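Side-chain contact in glucokinase (Streptomyces griseus, PDB 3VGL), which probably catalyses the ATP-dependent phosphorylation of D-glucose to glucose 6-phosphate, as a zinc-binding glucokinase of the ROK family: residues G181-L184 with V185-K189. Residues are numbered along the deposited sequence; the frame is centred on the assembly and turned at random.
Sequences GRAL and VRYAK. With ANP (phosphoaminophosphonic acid-adenylate ester), chain E.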
ATOM      1  N   GLY A 181     -16.290 -10.835   9.073  1.00 12.80           N
ATOM      2  CA  GLY A 181     -16.302 -12.299   9.338  1.00 14.14           C
ATOM      3  C   GLY A 181     -15.701 -13.064   8.162  1.00 15.08           C
ATOM      4  O   GLY A 181     -14.971 -14.038   8.350  1.00 15.25           O
ATOM      5  N   ARG A 182     -15.984 -12.610   6.942  1.00 14.69           N
ATOM      6  CA  ARG A 182     -15.407 -13.263   5.765  1.00 15.48           C
ATOM      7  C   ARG A 182     -13.896 -13.154   5.740  1.00 14.69           C
ATOM      8  O   ARG A 182     -13.238 -14.121   5.362  1.00 16.13           O
ATOM      9  CB  ARG A 182     -16.008 -12.758   4.443  1.00 15.24           C
ATOM     10  CG  ARG A 182     -17.344 -13.320   4.149  1.00 18.13           C
ATOM     11  CD  ARG A 182     -17.747 -13.024   2.714  1.00 19.51           C
ATOM     12  NE  ARG A 182     -18.997 -13.726   2.431  1.00 25.47           N
ATOM     13  CZ  ARG A 182     -19.755 -13.491   1.369  1.00 25.91           C
ATOM     14  NH1 ARG A 182     -20.878 -14.174   1.195  1.00 27.23           N
ATOM     15  NH2 ARG A 182     -19.390 -12.564   0.493  1.00 25.76           N
ATOM     16  N   ALA A 183     -13.355 -11.984   6.131  1.00 13.92           N
ATOM     17  CA  ALA A 183     -11.910 -11.795   6.209  1.00 13.66           C
ATOM     18  C   ALA A 183     -11.319 -12.707   7.280  1.00 13.47           C
ATOM     19  O   ALA A 183     -10.289 -13.335   7.046  1.00 15.09           O
ATOM     20  CB  ALA A 183     -11.536 -10.328   6.486  1.00 14.00           C
ATOM     21  N   LEU A 184     -11.976 -12.791   8.438  1.00 13.84           N
ATOM     22  CA  LEU A 184     -11.535 -13.743   9.469  1.00 15.01           C
ATOM     23  C   LEU A 184     -11.386 -15.168   8.917  1.00 16.28           C
ATOM     24  O   LEU A 184     -10.359 -15.824   9.150  1.00 17.30           O
ATOM     25  CB  LEU A 184     -12.503 -13.723  10.657  1.00 14.76           C
ATOM     26  CG  LEU A 184     -12.134 -14.680  11.811  1.00 15.84           C
ATOM     27  CD1 LEU A 184     -10.873 -14.176  12.536  1.00 16.23           C
ATOM     28  CD2 LEU A 184     -13.326 -14.727  12.734  1.00 17.73           C
ATOM     29  N   VAL A 185     -12.419 -15.641   8.213  1.00 16.33           N
ATOM     30  CA  VAL A 185     -12.386 -16.971   7.613  1.00 17.91           C
ATOM     31  C   VAL A 185     -11.235 -17.078   6.623  1.00 18.20           C
ATOM     32  O   VAL A 185     -10.511 -18.082   6.606  1.00 18.93           O
ATOM     33  CB  VAL A 185     -13.735 -17.309   6.972  1.00 17.16           C
ATOM     34  CG1 VAL A 185     -13.650 -18.602   6.162  1.00 18.11           C
ATOM     35  CG2 VAL A 185     -14.785 -17.411   8.061  1.00 17.94           C
ATOM     36  N   ARG A 186     -11.042 -16.040   5.814  1.00 17.87           N
ATOM     37  CA  ARG A 186      -9.929 -16.014   4.887  1.00 18.53           C
ATOM     38  C   ARG A 186      -8.582 -16.146   5.581  1.00 18.60           C
ATOM     39  O   ARG A 186      -7.719 -16.928   5.140  1.00 19.66           O
ATOM     40  CB  ARG A 186      -9.973 -14.799   3.964  1.00 18.79           C
ATOM     41  CG  ARG A 186      -9.359 -15.138   2.618  1.00 23.61           C
ATOM     42  CD  ARG A 186      -9.312 -13.951   1.705  1.00 27.15           C
ATOM     43  NE  ARG A 186      -8.070 -13.271   1.980  1.00 30.44           N
ATOM     44  CZ  ARG A 186      -7.974 -12.128   2.613  1.00 27.42           C
ATOM     45  NH1 ARG A 186      -9.078 -11.476   2.996  1.00 31.12           N
ATOM     46  NH2 ARG A 186      -6.769 -11.618   2.817  1.00 22.19           N
ATOM     47  N   TYR A 187      -8.408 -15.421   6.690  1.00 17.60           N
ATOM     48  CA  TYR A 187      -7.153 -15.430   7.425  1.00 16.81           C
ATOM     49  C   TYR A 187      -6.881 -16.807   7.979  1.00 18.53           C
ATOM     50  O   TYR A 187      -5.745 -17.287   7.938  1.00 19.78           O
ATOM     51  CB  TYR A 187      -7.166 -14.421   8.576  1.00 15.95           C
ATOM     52  CG  TYR A 187      -7.276 -12.985   8.088  1.00 14.76           C
ATOM     53  CD1 TYR A 187      -6.659 -12.578   6.896  1.00 15.24           C
ATOM     54  CD2 TYR A 187      -7.992 -12.048   8.822  1.00 13.69           C
ATOM     55  CE1 TYR A 187      -6.753 -11.263   6.457  1.00 14.49           C
ATOM     56  CE2 TYR A 187      -8.101 -10.726   8.383  1.00 12.78           C
ATOM     57  CZ  TYR A 187      -7.472 -10.343   7.212  1.00 14.16           C
ATOM     58  OH  TYR A 187      -7.599  -9.052   6.790  1.00 12.74           O
ATOM     59  N   ALA A 188      -7.923 -17.444   8.502  1.00 18.53           N
ATOM     60  CA  ALA A 188      -7.751 -18.778   9.086  1.00 19.44           C
ATOM     61  C   ALA A 188      -7.461 -19.832   8.040  1.00 20.65           C
ATOM     62  O   ALA A 188      -6.655 -20.732   8.286  1.00 20.30           O
ATOM     63  CB  ALA A 188      -8.950 -19.150   9.895  1.00 19.99           C
ATOM     64  N   LYS A 189      -8.118 -19.740   6.886  1.00 20.20           N
ATOM     65  CA  LYS A 189      -7.849 -20.698   5.814  1.00 22.15           C
ATOM     66  C   LYS A 189      -6.438 -20.546   5.253  1.00 22.96           C
ATOM     67  O   LYS A 189      -5.787 -21.551   4.964  1.00 24.24           O
ATOM     68  CB  LYS A 189      -8.900 -20.625   4.704  1.00 21.12           C
ATOM     69  CG  LYS A 189     -10.267 -21.156   5.135  1.00 23.79           C
ATOM     70  CD  LYS A 189     -11.296 -21.099   4.014  1.00 26.56           C
ATOM     71  CE  LYS A 189     -12.601 -21.755   4.469  1.00 29.35           C
ATOM     72  NZ  LYS A 189     -13.643 -21.798   3.406  1.00 31.33           N
TER
HETATM   73  PB  ANP E 325     -24.807 -11.592   8.088  1.00 21.17           P
HETATM   74  O1B ANP E 325     -23.631 -10.820   7.481  1.00 22.01           O
HETATM   75  O2B ANP E 325     -25.605 -12.426   7.129  1.00 22.81           O
HETATM   76  N3B ANP E 325     -25.877 -10.488   8.846  1.00 21.78           N
HETATM   77  PA  ANP E 325     -23.138 -12.518  10.302  1.00 22.11           P
HETATM   78  O1A ANP E 325     -23.292 -13.744  11.208  1.00 25.29           O
HETATM   79  O2A ANP E 325     -23.171 -11.141  10.891  1.00 22.22           O
HETATM   80  O3A ANP E 325     -24.234 -12.673   9.127  1.00 20.68           O
HETATM   81  O5' ANP E 325     -21.770 -12.636   9.464  1.00 21.67           O
HETATM   82  C5' ANP E 325     -21.424 -13.824   8.744  1.00 21.07           C
HETATM   83  C4' ANP E 325     -19.917 -13.919   8.633  1.00 20.06           C
HETATM   84  O4' ANP E 325     -19.319 -13.797   9.931  1.00 21.50           O
HETATM   85  C3' ANP E 325     -19.519 -15.272   8.098  1.00 21.52           C
HETATM   86  O3' ANP E 325     -18.252 -15.112   7.452  1.00 24.33           O
HETATM   87  C2' ANP E 325     -19.351 -16.062   9.370  1.00 23.07           C
HETATM   88  O2' ANP E 325     -18.479 -17.166   9.202  1.00 27.66           O
HETATM   89  C1' ANP E 325     -18.786 -15.050  10.357  1.00 22.63           C
HETATM   90  N9  ANP E 325     -19.313 -15.271  11.715  1.00 23.51           N
HETATM   91  C8  ANP E 325     -20.583 -15.141  12.141  1.00 24.94           C
HETATM   92  N7  ANP E 325     -20.674 -15.424  13.480  1.00 27.36           N
HETATM   93  C5  ANP E 325     -19.425 -15.708  13.888  1.00 25.66           C
HETATM   94  C6  ANP E 325     -18.767 -16.114  15.164  1.00 26.86           C
HETATM   95  N6  ANP E 325     -19.486 -16.248  16.308  1.00 30.53           N
HETATM   96  N1  ANP E 325     -17.430 -16.302  15.139  1.00 26.30           N
HETATM   97  C2  ANP E 325     -16.667 -16.183  14.026  1.00 27.46           C
HETATM   98  N3  ANP E 325     -17.205 -15.832  12.834  1.00 25.32           N
HETATM   99  C4  ANP E 325     -18.530 -15.603  12.733  1.00 24.20           C
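The phenol ring of Y187 lies back along the helix against A183, one turn earlier. With CG beside the backbone N (chi1 -64°), one ring face covers A183 O, which sits 3.1 Å above the ring plane and offset toward the rim, while CE2 meets A183 CB at 3.9 Å. The same carbonyl oxygen accepts Y187 N at 2.8 Å. At the far end of the ring OH is hydrogen-bonded to Y178 O, just before the helix, which anchors that end of the ring. A leucine in place of Y187 would probably leave Y178 O without this donor and A183 CB without its aromatic neighbour. R186 bends at chi3 (88°), bringing NH1 to 4.4 Å from A183 CB, and NH1 makes a weak hydrogen bond to Q177 O; its side chain also packs on L166 of the second subunit.

These residues form the N-terminal turns of helix 181-194, in the actin-like ATPase fold of ROK kinases, and the first turn borders the nucleotide. G181 C approaches ANP O3' to 3.3 Å; a CB on G181 would run into the ribose ring oxygen O4'. L184, its CG anti to the backbone N, directs CD2 to adenine C2 at 3.9 Å and also packs on F233 and I218. V185 CG2 lies 3.4 Å from G181 O and also approaches the ribose O2'.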